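BRAMP domain protein (Streptomyces davawensis, PDB 5MLD) catalyses the replacement of the C-8 methyl group of riboflavin-5'-phosphate by an amino group taken from glutamate, in the biosynthesis of the antibiotic roseoflavin. Local coordinates at residues 8-13 with 85-90; 12-17 with 44-49; 125-130 with 144-149; 129-134 with 159-164. All coordinates share one frame; numbering follows the deposited sequence.

Contact 1: residues 8-13 with 85-90; sequences LNTTLR and LVIATP. With 8DP (8-demethyl-8-aminoriboflavin-5'-phosphate), chain I.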
# COMPACT_ATOMS: atom_id res chain seq x y z
N LEU A 8 -5.21 -20.54 -8.13
CA LEU A 8 -3.93 -20.88 -7.50
C LEU A 8 -4.06 -20.63 -6.00
O LEU A 8 -4.12 -19.48 -5.57
CB LEU A 8 -2.78 -20.06 -8.08
CG LEU A 8 -2.60 -20.18 -9.60
CD1 LEU A 8 -1.41 -19.33 -10.05
CD2 LEU A 8 -2.42 -21.64 -9.99
N ASN A 9 -4.14 -21.71 -5.22
CA ASN A 9 -4.08 -21.58 -3.77
C ASN A 9 -2.62 -21.37 -3.38
O ASN A 9 -1.80 -22.28 -3.54
CB ASN A 9 -4.66 -22.81 -3.08
CG ASN A 9 -4.74 -22.63 -1.59
OD1 ASN A 9 -4.03 -21.80 -1.04
ND2 ASN A 9 -5.60 -23.40 -0.94
N THR A 10 -2.30 -20.19 -2.86
CA THR A 10 -0.91 -19.86 -2.56
C THR A 10 -0.59 -20.00 -1.07
O THR A 10 0.37 -19.37 -0.59
CB THR A 10 -0.57 -18.47 -3.09
OG1 THR A 10 -1.46 -17.51 -2.53
CG2 THR A 10 -0.77 -18.43 -4.63
N THR A 11 -1.35 -20.82 -0.35
CA THR A 11 -1.02 -21.14 1.04
C THR A 11 0.39 -21.72 1.15
O THR A 11 0.91 -22.34 0.21
CB THR A 11 -2.02 -22.16 1.60
OG1 THR A 11 -1.68 -22.46 2.95
CG2 THR A 11 -2.00 -23.45 0.78
N LEU A 12 1.00 -21.54 2.31
CA LEU A 12 2.34 -22.04 2.57
C LEU A 12 2.37 -23.45 3.13
O LEU A 12 3.47 -24.00 3.31
CB LEU A 12 3.07 -21.10 3.54
CG LEU A 12 3.29 -19.72 2.94
CD1 LEU A 12 3.97 -18.82 3.97
CD2 LEU A 12 4.11 -19.80 1.66
N ARG A 13 1.22 -24.06 3.39
CA ARG A 13 1.20 -25.42 3.93
C ARG A 13 0.94 -26.42 2.81
O ARG A 13 0.01 -26.25 2.01
CB ARG A 13 0.15 -25.54 5.04
CG ARG A 13 -1.30 -25.47 4.60
CD ARG A 13 -2.22 -25.13 5.77
NE ARG A 13 -2.14 -23.71 6.08
CZ ARG A 13 -1.51 -23.18 7.12
NH1 ARG A 13 -0.87 -23.95 8.00
NH2 ARG A 13 -1.52 -21.86 7.27
N LEU A 85 -7.65 -16.22 -14.39
CA LEU A 85 -6.67 -16.53 -13.36
C LEU A 85 -7.19 -15.99 -12.04
O LEU A 85 -7.41 -14.78 -11.91
CB LEU A 85 -5.30 -15.93 -13.69
CG LEU A 85 -4.26 -16.19 -12.59
CD1 LEU A 85 -3.94 -17.68 -12.53
CD2 LEU A 85 -2.98 -15.40 -12.80
N VAL A 86 -7.46 -16.87 -11.09
CA VAL A 86 -7.85 -16.45 -9.75
C VAL A 86 -6.69 -16.75 -8.83
O VAL A 86 -6.37 -17.93 -8.61
CB VAL A 86 -9.12 -17.17 -9.27
CG1 VAL A 86 -9.44 -16.73 -7.84
CG2 VAL A 86 -10.28 -16.93 -10.25
N ILE A 87 -6.08 -15.72 -8.27
CA ILE A 87 -5.12 -15.93 -7.19
C ILE A 87 -5.91 -16.05 -5.89
O ILE A 87 -6.71 -15.18 -5.55
CB ILE A 87 -4.10 -14.78 -7.10
CG1 ILE A 87 -3.34 -14.59 -8.42
CG2 ILE A 87 -3.15 -15.03 -5.91
CD1 ILE A 87 -2.45 -15.74 -8.81
N ALA A 88 -5.70 -17.14 -5.17
CA ALA A 88 -6.42 -17.38 -3.92
C ALA A 88 -5.36 -17.39 -2.84
O ALA A 88 -4.70 -18.41 -2.62
CB ALA A 88 -7.22 -18.67 -3.96
N THR A 89 -5.20 -16.27 -2.15
CA THR A 89 -4.03 -16.15 -1.31
C THR A 89 -4.42 -15.87 0.14
O THR A 89 -5.30 -15.04 0.41
CB THR A 89 -3.08 -15.04 -1.82
OG1 THR A 89 -1.90 -15.02 -1.00
CG2 THR A 89 -3.75 -13.66 -1.82
N PRO A 90 -3.78 -16.54 1.09
CA PRO A 90 -3.76 -16.02 2.45
C PRO A 90 -3.03 -14.69 2.46
O PRO A 90 -2.29 -14.36 1.53
CB PRO A 90 -2.99 -17.08 3.25
CG PRO A 90 -2.80 -18.24 2.34
CD PRO A 90 -2.93 -17.73 0.93
C4 8DP I . -3.29 -15.48 7.89
C5 8DP I . -2.99 -14.84 9.25
C8 8DP I . 1.20 -15.66 9.28
N3 8DP I . -0.05 -11.78 8.42
C2 8DP I . -4.56 -17.65 7.30
N2 8DP I . 1.69 -16.98 9.56
N1 8DP I . -1.94 -13.76 8.99
C6 8DP I . -0.62 -14.06 8.98
O6 8DP I . -2.91 -17.63 8.97
N4 8DP I . -3.65 -12.17 8.71
C12 8DP I . 0.33 -13.05 8.71
C13 8DP I . -2.34 -12.49 8.71
C14 8DP I . -1.38 -11.50 8.42
C15 8DP I . -1.85 -10.21 8.13
C16 8DP I . -4.04 -10.94 8.43
C1 8DP I . -4.17 -19.04 6.79
C3 8DP I . -3.25 -17.01 7.76
C7 8DP I . -0.19 -15.37 9.29
C9 8DP I . 2.14 -14.63 9.00
O1 8DP I . -4.87 -21.03 3.53
P1 8DP I . -4.16 -20.76 4.88
O2 8DP I . -4.61 -21.82 5.93
O3 8DP I . -2.64 -20.77 4.72
O4 8DP I . -4.64 -19.31 5.42
O5 8DP I . -5.22 -16.97 6.29
O7 8DP I . -3.58 -14.82 6.88
C10 8DP I . 3.62 -14.92 8.99
C11 8DP I . 1.70 -13.36 8.72
O8 8DP I . -0.96 -9.18 7.83
N5 8DP I . -3.16 -9.96 8.14
O9 8DP I . -5.42 -10.58 8.42

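Contact 2: residues 12-17 with 44-49; sequences LRRSPS and VIDHDI. With 8DP (8-demethyl-8-aminoriboflavin-5'-phosphate), chain I.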
# COMPACT_ATOMS: atom_id res chain seq x y z
N LEU A 12 1.00 -21.54 2.31
CA LEU A 12 2.34 -22.04 2.57
C LEU A 12 2.37 -23.45 3.13
O LEU A 12 3.47 -24.00 3.31
CB LEU A 12 3.07 -21.10 3.54
CG LEU A 12 3.29 -19.72 2.94
CD1 LEU A 12 3.97 -18.82 3.97
CD2 LEU A 12 4.11 -19.80 1.66
N ARG A 13 1.22 -24.06 3.39
CA ARG A 13 1.20 -25.42 3.93
C ARG A 13 0.94 -26.42 2.81
O ARG A 13 0.01 -26.25 2.01
CB ARG A 13 0.15 -25.54 5.04
CG ARG A 13 -1.30 -25.47 4.60
CD ARG A 13 -2.22 -25.13 5.77
NE ARG A 13 -2.14 -23.71 6.08
CZ ARG A 13 -1.51 -23.18 7.12
NH1 ARG A 13 -0.87 -23.95 8.00
NH2 ARG A 13 -1.52 -21.86 7.27
N ARG A 14 1.77 -27.46 2.75
CA ARG A 14 1.70 -28.47 1.71
C ARG A 14 0.45 -29.34 1.85
O ARG A 14 0.03 -29.66 2.96
CB ARG A 14 2.97 -29.34 1.78
CG ARG A 14 3.03 -30.56 0.84
CD ARG A 14 4.44 -31.22 0.86
NE ARG A 14 5.48 -30.35 0.30
CZ ARG A 14 5.78 -30.29 -0.99
NH1 ARG A 14 5.13 -31.06 -1.86
NH2 ARG A 14 6.72 -29.46 -1.43
N SER A 15 -0.14 -29.74 0.72
CA SER A 15 -1.30 -30.64 0.77
C SER A 15 -0.91 -31.94 1.48
O SER A 15 0.21 -32.44 1.29
CB SER A 15 -1.83 -30.96 -0.63
OG SER A 15 -2.21 -29.79 -1.32
N PRO A 16 -1.85 -32.53 2.22
CA PRO A 16 -3.26 -32.15 2.38
C PRO A 16 -3.57 -31.29 3.61
O PRO A 16 -4.72 -31.29 4.05
CB PRO A 16 -3.95 -33.50 2.52
CG PRO A 16 -2.94 -34.31 3.32
CD PRO A 16 -1.58 -33.87 2.77
N SER A 17 -2.59 -30.59 4.18
CA SER A 17 -2.87 -29.82 5.38
C SER A 17 -4.02 -28.86 5.12
O SER A 17 -4.15 -28.32 4.03
CB SER A 17 -1.62 -29.06 5.84
OG SER A 17 -0.61 -29.98 6.22
N VAL A 44 0.21 -24.14 -5.16
CA VAL A 44 1.50 -23.94 -5.80
C VAL A 44 2.64 -24.41 -4.92
O VAL A 44 3.67 -24.87 -5.43
CB VAL A 44 1.67 -22.46 -6.21
CG1 VAL A 44 0.53 -22.03 -7.14
CG2 VAL A 44 1.68 -21.56 -5.00
N ILE A 45 2.48 -24.35 -3.59
CA ILE A 45 3.55 -24.77 -2.69
C ILE A 45 3.81 -26.28 -2.78
O ILE A 45 4.88 -26.74 -2.37
CB ILE A 45 3.23 -24.35 -1.23
CG1 ILE A 45 4.49 -24.36 -0.36
CG2 ILE A 45 2.17 -25.25 -0.58
CD1 ILE A 45 5.42 -23.23 -0.65
N ASP A 46 2.86 -27.05 -3.32
CA ASP A 46 3.11 -28.48 -3.49
C ASP A 46 4.14 -28.76 -4.57
O ASP A 46 4.63 -29.88 -4.66
CB ASP A 46 1.85 -29.23 -3.90
CG ASP A 46 0.79 -29.25 -2.81
OD1 ASP A 46 1.11 -28.98 -1.64
OD2 ASP A 46 -0.37 -29.54 -3.15
N HIS A 47 4.44 -27.76 -5.39
CA HIS A 47 5.23 -27.94 -6.58
C HIS A 47 6.59 -27.27 -6.45
O HIS A 47 6.74 -26.25 -5.78
CB HIS A 47 4.48 -27.39 -7.78
CG HIS A 47 3.21 -28.12 -8.04
ND1 HIS A 47 3.16 -29.29 -8.76
CD2 HIS A 47 1.94 -27.88 -7.61
CE1 HIS A 47 1.91 -29.74 -8.79
NE2 HIS A 47 1.16 -28.90 -8.10
N ASP A 48 7.58 -27.86 -7.12
CA ASP A 48 8.96 -27.41 -7.04
C ASP A 48 9.15 -26.27 -8.02
O ASP A 48 9.35 -26.49 -9.22
CB ASP A 48 9.89 -28.58 -7.32
CG ASP A 48 11.35 -28.20 -7.25
OD1 ASP A 48 11.69 -27.24 -6.53
OD2 ASP A 48 12.15 -28.87 -7.92
N ILE A 49 9.12 -25.03 -7.51
CA ILE A 49 9.28 -23.83 -8.33
C ILE A 49 10.49 -23.07 -7.81
O ILE A 49 10.48 -22.59 -6.67
CB ILE A 49 8.03 -22.93 -8.26
CG1 ILE A 49 6.76 -23.68 -8.66
CG2 ILE A 49 8.25 -21.65 -9.07
CD1 ILE A 49 6.76 -24.22 -10.05
C4 8DP I . -3.29 -15.48 7.89
C5 8DP I . -2.99 -14.84 9.25
C8 8DP I . 1.20 -15.66 9.28
N3 8DP I . -0.05 -11.78 8.42
C2 8DP I . -4.56 -17.65 7.30
N2 8DP I . 1.69 -16.98 9.56
N1 8DP I . -1.94 -13.76 8.99
C6 8DP I . -0.62 -14.06 8.98
O6 8DP I . -2.91 -17.63 8.97
N4 8DP I . -3.65 -12.17 8.71
C12 8DP I . 0.33 -13.05 8.71
C13 8DP I . -2.34 -12.49 8.71
C14 8DP I . -1.38 -11.50 8.42
C15 8DP I . -1.85 -10.21 8.13
C16 8DP I . -4.04 -10.94 8.43
C1 8DP I . -4.17 -19.04 6.79
C3 8DP I . -3.25 -17.01 7.76
C7 8DP I . -0.19 -15.37 9.29
C9 8DP I . 2.14 -14.63 9.00
O1 8DP I . -4.87 -21.03 3.53
P1 8DP I . -4.16 -20.76 4.88
O2 8DP I . -4.61 -21.82 5.93
O3 8DP I . -2.64 -20.77 4.72
O4 8DP I . -4.64 -19.31 5.42
O5 8DP I . -5.22 -16.97 6.29
O7 8DP I . -3.58 -14.82 6.88
C10 8DP I . 3.62 -14.92 8.99
C11 8DP I . 1.70 -13.36 8.72
O8 8DP I . -0.96 -9.18 7.83
N5 8DP I . -3.16 -9.96 8.14
O9 8DP I . -5.42 -10.58 8.42

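Contact 3: residues 125-130 with 144-149; sequences KVAGLL and TVLNNL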
# COMPACT_ATOMS: atom_id res chain seq x y z
N LYS A 125 -7.00 -11.95 -21.07
CA LYS A 125 -7.40 -12.80 -19.96
C LYS A 125 -8.02 -11.96 -18.85
O LYS A 125 -7.99 -10.72 -18.87
CB LYS A 125 -6.20 -13.61 -19.47
CG LYS A 125 -5.65 -14.54 -20.55
CD LYS A 125 -4.38 -15.21 -20.05
CE LYS A 125 -3.81 -16.12 -21.12
NZ LYS A 125 -4.76 -17.18 -21.50
N VAL A 126 -8.63 -12.64 -17.88
CA VAL A 126 -9.38 -11.97 -16.82
C VAL A 126 -8.85 -12.47 -15.49
O VAL A 126 -8.55 -13.66 -15.35
CB VAL A 126 -10.90 -12.24 -16.95
CG1 VAL A 126 -11.65 -11.70 -15.75
CG2 VAL A 126 -11.44 -11.63 -18.24
N ALA A 127 -8.72 -11.56 -14.52
CA ALA A 127 -8.21 -11.89 -13.20
C ALA A 127 -9.27 -11.67 -12.13
O ALA A 127 -10.07 -10.73 -12.20
CB ALA A 127 -6.97 -11.05 -12.85
N GLY A 128 -9.27 -12.57 -11.15
CA GLY A 128 -10.04 -12.38 -9.94
C GLY A 128 -9.17 -12.75 -8.75
O GLY A 128 -8.05 -13.23 -8.90
N LEU A 129 -9.71 -12.52 -7.57
CA LEU A 129 -8.91 -12.67 -6.37
C LEU A 129 -9.78 -13.25 -5.26
O LEU A 129 -10.91 -12.80 -5.07
CB LEU A 129 -8.35 -11.31 -5.97
CG LEU A 129 -7.17 -11.22 -5.03
CD1 LEU A 129 -5.98 -11.98 -5.60
CD2 LEU A 129 -6.87 -9.75 -4.94
N LEU A 130 -9.26 -14.27 -4.57
CA LEU A 130 -9.82 -14.75 -3.31
C LEU A 130 -8.78 -14.56 -2.22
O LEU A 130 -7.61 -14.93 -2.41
CB LEU A 130 -10.22 -16.23 -3.41
CG LEU A 130 -11.29 -16.59 -4.46
CD1 LEU A 130 -11.43 -18.08 -4.54
CD2 LEU A 130 -12.65 -15.93 -4.15
N THR A 144 -2.49 -4.29 -4.77
CA THR A 144 -1.15 -4.64 -5.24
C THR A 144 -1.19 -5.76 -6.27
O THR A 144 -0.57 -5.66 -7.34
CB THR A 144 -0.27 -5.03 -4.04
OG1 THR A 144 -0.17 -3.91 -3.16
CG2 THR A 144 1.11 -5.38 -4.50
N VAL A 145 -1.93 -6.83 -5.99
CA VAL A 145 -1.92 -7.99 -6.89
C VAL A 145 -2.64 -7.67 -8.20
O VAL A 145 -2.15 -8.01 -9.29
CB VAL A 145 -2.54 -9.21 -6.19
CG1 VAL A 145 -2.71 -10.35 -7.18
CG2 VAL A 145 -1.69 -9.63 -5.00
N LEU A 146 -3.82 -7.05 -8.12
CA LEU A 146 -4.57 -6.81 -9.34
C LEU A 146 -3.90 -5.77 -10.22
O LEU A 146 -3.96 -5.86 -11.46
CB LEU A 146 -6.02 -6.41 -9.01
CG LEU A 146 -6.85 -7.59 -8.49
CD1 LEU A 146 -8.15 -7.12 -7.87
CD2 LEU A 146 -7.09 -8.64 -9.61
N ASN A 147 -3.24 -4.78 -9.60
CA ASN A 147 -2.42 -3.85 -10.36
C ASN A 147 -1.32 -4.58 -11.13
O ASN A 147 -1.11 -4.33 -12.32
CB ASN A 147 -1.79 -2.80 -9.44
CG ASN A 147 -0.86 -1.83 -10.20
OD1 ASN A 147 0.38 -1.92 -10.13
ND2 ASN A 147 -1.46 -0.95 -10.97
N ASN A 148 -0.61 -5.49 -10.46
CA ASN A 148 0.46 -6.21 -11.16
C ASN A 148 -0.08 -7.07 -12.29
O ASN A 148 0.53 -7.13 -13.36
CB ASN A 148 1.26 -7.08 -10.20
CG ASN A 148 2.40 -7.79 -10.91
OD1 ASN A 148 3.44 -7.18 -11.18
ND2 ASN A 148 2.20 -9.05 -11.26
N LEU A 149 -1.20 -7.75 -12.07
CA LEU A 149 -1.78 -8.56 -13.14
C LEU A 149 -2.24 -7.67 -14.29
O LEU A 149 -2.08 -8.04 -15.46
CB LEU A 149 -2.92 -9.41 -12.60
CG LEU A 149 -2.47 -10.51 -11.64
CD1 LEU A 149 -3.68 -11.30 -11.15
CD2 LEU A 149 -1.41 -11.44 -12.28

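Contact 4: residues 129-134 with 159-164; sequences LLMCGN and NAAAYW. With 8DP (8-demethyl-8-aminoriboflavin-5'-phosphate), chain I.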
# COMPACT_ATOMS: atom_id res chain seq x y z
N LEU A 129 -9.71 -12.52 -7.57
CA LEU A 129 -8.91 -12.67 -6.37
C LEU A 129 -9.78 -13.25 -5.26
O LEU A 129 -10.91 -12.80 -5.07
CB LEU A 129 -8.35 -11.31 -5.97
CG LEU A 129 -7.17 -11.22 -5.03
CD1 LEU A 129 -5.98 -11.98 -5.60
CD2 LEU A 129 -6.87 -9.75 -4.94
N LEU A 130 -9.26 -14.27 -4.57
CA LEU A 130 -9.82 -14.75 -3.31
C LEU A 130 -8.78 -14.56 -2.22
O LEU A 130 -7.61 -14.93 -2.41
CB LEU A 130 -10.22 -16.23 -3.41
CG LEU A 130 -11.29 -16.59 -4.46
CD1 LEU A 130 -11.43 -18.08 -4.54
CD2 LEU A 130 -12.65 -15.93 -4.15
N MET A 131 -9.16 -13.98 -1.08
CA MET A 131 -8.18 -13.71 -0.03
C MET A 131 -8.73 -14.12 1.33
O MET A 131 -9.94 -14.02 1.59
CB MET A 131 -7.78 -12.23 0.01
CG MET A 131 -6.98 -11.75 -1.17
SD MET A 131 -6.91 -9.96 -1.18
CE MET A 131 -8.59 -9.50 -1.57
N CYS A 132 -7.83 -14.55 2.21
CA CYS A 132 -8.21 -14.93 3.56
C CYS A 132 -7.17 -14.37 4.52
O CYS A 132 -5.99 -14.65 4.36
CB CYS A 132 -8.29 -16.46 3.71
SG CYS A 132 -9.23 -16.87 5.14
N GLY A 133 -7.60 -13.57 5.50
CA GLY A 133 -6.71 -13.12 6.54
C GLY A 133 -7.39 -13.28 7.89
O GLY A 133 -8.60 -13.45 7.97
N ASN A 134 -6.59 -13.21 8.96
CA ASN A 134 -7.25 -13.27 10.26
C ASN A 134 -7.94 -11.96 10.62
O ASN A 134 -8.91 -11.98 11.41
CB ASN A 134 -6.23 -13.64 11.36
CG ASN A 134 -5.86 -15.11 11.32
OD1 ASN A 134 -6.36 -15.87 10.48
ND2 ASN A 134 -4.97 -15.52 12.22
N ASN A 159 -15.90 -5.62 -8.70
CA ASN A 159 -16.11 -6.55 -7.60
C ASN A 159 -15.39 -7.87 -7.85
O ASN A 159 -15.94 -8.96 -7.67
CB ASN A 159 -17.61 -6.73 -7.36
CG ASN A 159 -18.31 -5.39 -7.08
OD1 ASN A 159 -19.11 -4.93 -7.88
ND2 ASN A 159 -17.96 -4.76 -5.96
N ALA A 160 -14.14 -7.76 -8.29
CA ALA A 160 -13.36 -8.92 -8.67
C ALA A 160 -12.60 -9.57 -7.52
O ALA A 160 -11.94 -10.59 -7.75
CB ALA A 160 -12.36 -8.54 -9.76
N ALA A 161 -12.65 -9.00 -6.31
CA ALA A 161 -11.88 -9.51 -5.17
C ALA A 161 -12.83 -9.87 -4.04
O ALA A 161 -13.52 -8.99 -3.50
CB ALA A 161 -10.86 -8.48 -4.70
N ALA A 162 -12.86 -11.15 -3.66
CA ALA A 162 -13.67 -11.64 -2.55
C ALA A 162 -12.75 -12.14 -1.43
O ALA A 162 -11.68 -12.68 -1.70
CB ALA A 162 -14.59 -12.78 -2.99
N TYR A 163 -13.19 -11.97 -0.18
CA TYR A 163 -12.26 -12.18 0.93
C TYR A 163 -13.03 -12.46 2.21
O TYR A 163 -14.23 -12.19 2.31
CB TYR A 163 -11.34 -10.95 1.11
CG TYR A 163 -12.11 -9.70 1.41
CD1 TYR A 163 -12.60 -8.91 0.39
CD2 TYR A 163 -12.38 -9.32 2.72
CE1 TYR A 163 -13.33 -7.78 0.66
CE2 TYR A 163 -13.11 -8.18 3.00
CZ TYR A 163 -13.59 -7.42 1.96
OH TYR A 163 -14.33 -6.29 2.18
N TRP A 164 -12.31 -13.02 3.19
CA TRP A 164 -12.80 -13.15 4.55
C TRP A 164 -11.75 -12.56 5.50
O TRP A 164 -10.55 -12.76 5.31
CB TRP A 164 -13.06 -14.62 4.93
CG TRP A 164 -13.66 -14.78 6.32
CD1 TRP A 164 -14.99 -14.83 6.63
CD2 TRP A 164 -12.95 -14.92 7.56
NE1 TRP A 164 -15.15 -14.98 7.99
CE2 TRP A 164 -13.91 -15.05 8.58
CE3 TRP A 164 -11.59 -14.96 7.89
CZ2 TRP A 164 -13.56 -15.20 9.93
CZ3 TRP A 164 -11.23 -15.11 9.24
CH2 TRP A 164 -12.22 -15.23 10.24
C4 8DP I . -3.29 -15.48 7.89
C5 8DP I . -2.99 -14.84 9.25
C8 8DP I . 1.20 -15.66 9.28
N3 8DP I . -0.05 -11.78 8.42
C2 8DP I . -4.56 -17.65 7.30
N2 8DP I . 1.69 -16.98 9.56
N1 8DP I . -1.94 -13.76 8.99
C6 8DP I . -0.62 -14.06 8.98
O6 8DP I . -2.91 -17.63 8.97
N4 8DP I . -3.65 -12.17 8.71
C12 8DP I . 0.33 -13.05 8.71
C13 8DP I . -2.34 -12.49 8.71
C14 8DP I . -1.38 -11.50 8.42
C15 8DP I . -1.85 -10.21 8.13
C16 8DP I . -4.04 -10.94 8.43
C1 8DP I . -4.17 -19.04 6.79
C3 8DP I . -3.25 -17.01 7.76
C7 8DP I . -0.19 -15.37 9.29
C9 8DP I . 2.14 -14.63 9.00
O1 8DP I . -4.87 -21.03 3.53
P1 8DP I . -4.16 -20.76 4.88
O2 8DP I . -4.61 -21.82 5.93
O3 8DP I . -2.64 -20.77 4.72
O4 8DP I . -4.64 -19.31 5.42
O5 8DP I . -5.22 -16.97 6.29
O7 8DP I . -3.58 -14.82 6.88
C10 8DP I . 3.62 -14.92 8.99
C11 8DP I . 1.70 -13.36 8.72
O8 8DP I . -0.96 -9.18 7.83
N5 8DP I . -3.16 -9.96 8.14
O9 8DP I . -5.42 -10.58 8.42

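Contact 1: residues 8-13 with 85-90
Leu8 and Asn9 pair with Ile87 and Ala88 across two neighbouring parallel strands in the central sheet of this flavodoxin-like fold, just where the first strand runs out into the phosphate-binding loop. Both backbone polar atoms of Leu8 are satisfied: N gives a nearly linear bond to Val86 O at 2.9 Å, and O accepts from Ala88 N. Ala88 O then takes the amide of Thr10, with an N-H...O angle of 166°, and is brushed by the CA of Asn9, so the pairing continues one residue past the strand. Thr10 O is satisfied by the hydroxyl of Thr97. On the side of the sheet facing helix 20-34, Asn9 forms an Asx turn. Its CG lies anti to the backbone N (chi1 -174°), which brings OD1 to Thr11 N at 2.9 Å; ND2 is bound by Gln22. On the other face, CD1 of Leu8 packs obliquely against Leu85 CD1 and Ile87 CD1. Past the end of the first strand, the ring of Pro90, still on strand 84-92, lies against the backbone of Thr11, its CG 3.6 Å from Thr11 CA. Phosphate oxygen O3 of the bound aminoflavin gathers three donors: NE and NH2 at the edge of the Arg13 guanidinium, with NH2 at 3.0 Å, and the hydroxyl of Thr11, whose OG1 comes within 2.6 Å of O3.

Contact 2: residues 12-17 with 44-49
A short 3-10 turn at 44-46, closed by His47 N bonding to Val44 O, sets Asp46 beside the irregular 12-17 loop, with CA of Arg14 5.4 Å from CA of Asp46. The Asp46 carboxylate grips Ser15 with both oxygens. OD1 receives the Ser15 amide at 2.8 Å on its syn side, in a nearly straight bond, and OD2 accepts the hydroxyl of the same residue through its syn lone pair, with Ser15 OG at 2.6 Å. Two bonds to a single residue fix the rotation of the carboxylate. This joins the loops that follow the first and second strands of the flavodoxin-like fold, the former carrying Arg13, which binds the phosphate and is important for positioning the donor glutamate. Arg14 lies across Asp46, bent at chi3 (-66°), so that Asp46 CA and Ile45 O lie over one face of its guanidinium. NH1 reaches Asp46 O at 3.1 Å from above the carbonyl plane, while NH2 forms a salt bridge with Glu52 of a second subunit. Beneath the loop, Ile45 presses its CG2 against Arg13 O at 3.5 Å, its CG1 faces Leu12 O, and its CD1 meets Leu12 CD2 more loosely at 4.3 Å.

Contact 3: residues 125-130 with 144-149
Ala127 and Leu129 project from the same face of strand 125-130 and meet three residues of helix 144-149: Val145, Leu146 and Leu149. The small methyl of Ala127 makes a shallow place on the strand, and two leucine branches close on it: Leu149 CD1 comes to 3.7 Å from Ala127 CB, and Leu146 CD2 to 4.0 Å from the same atom. Two residues on, the strand supplies the bump instead. CG of Leu129 stands anti to the backbone N (chi1 -162°), and the side chain forks against the helix. CD1 meets Val145 CG1 at 4.0 Å, whereas CD2 lies against Leu146 CD1 at 4.1 Å. Leu146 is thus shared, one methyl on Ala127 and the other on Leu129, although its CB does not point straight at the strand. The contact belongs to the beta-alpha-beta unit formed by strand 125-132, helix 138-152 and strand 154-155. The short strand and helix axes run nearly antiparallel, at 168°, and come within 9.3 Å of each other. Gly128, between the two contributing strand residues, adds no side chain. The flank of this apolar layer is filled by Tyr154, which touches both Ala127 and Leu149, and by Leu104 of helix 98-107 against Leu149. On the far face of the strand, Val126 and Leu130 pack on helix 183-205.

Contact 4: residues 129-134 with 159-164
Leu129 to Cys132 pair one to one with Ala161 to Trp164, as parallel neighbours in the central sheet of the flavodoxin-like fold, their strand axes 4.7 Å apart. Five backbone bonds join them, among them Ala162 N to Leu129 O at 2.9 Å. At the C-terminal end, Gly133 N points almost straight at Trp164 O (3.1 Å, N-H...O 173°). On the face shared by Leu129 and Met131, the Met131 chain bends at chi3 (-70°) and lays CE 4.0 Å from Ala161 CB, near Tyr163 CB as well. The phenol of Tyr163 leads away from the pair, and its OH is bonded by Glu135 of a neighbouring subunit. On the opposite face, Leu130 CD2 packs on Ala162 CB, and Cys132 SG lies obliquely beside the Trp164 indole, 4.1 Å from its CE3. Further out, helix 138-152 covers Met131, while helices 20-34 and 183-205 cover Leu130. Trp164 is set by edge-to-face contacts with His182 and Tyr174. Residues 132-134 leave the strand alongside the flavin: Asn134 ND2 is tied to Thr170 O, and its CG lies 3.5 Å from ribityl C5. Gly133 passes close to flavin O9, and Asn134 N stands 2.9 Å from that same O9.

From the N terminus, the first strand runs out into residues 8-17, which start contacts 1 and 2. Contact 2 closes the shorter loop, through helix 20-34 and strand 38-43. Contact 1 closes a longer one that spans it, reaching strand 84-92; the two share Leu12 and Arg13, and Asn9 O lies 3.2 Å from Val44 N. Contacts 3 and 4 follow in series, both starting on strand 125-132. Contact 3 opens first and closes first, so the loops cross, sharing Leu129 and Leu130. Strand 84-92 lies beside strand 125-132, so contacts 1 and 4 belong to one sheet and bring their strand ends to the same flavin, while contact 3 adds a helix to one face.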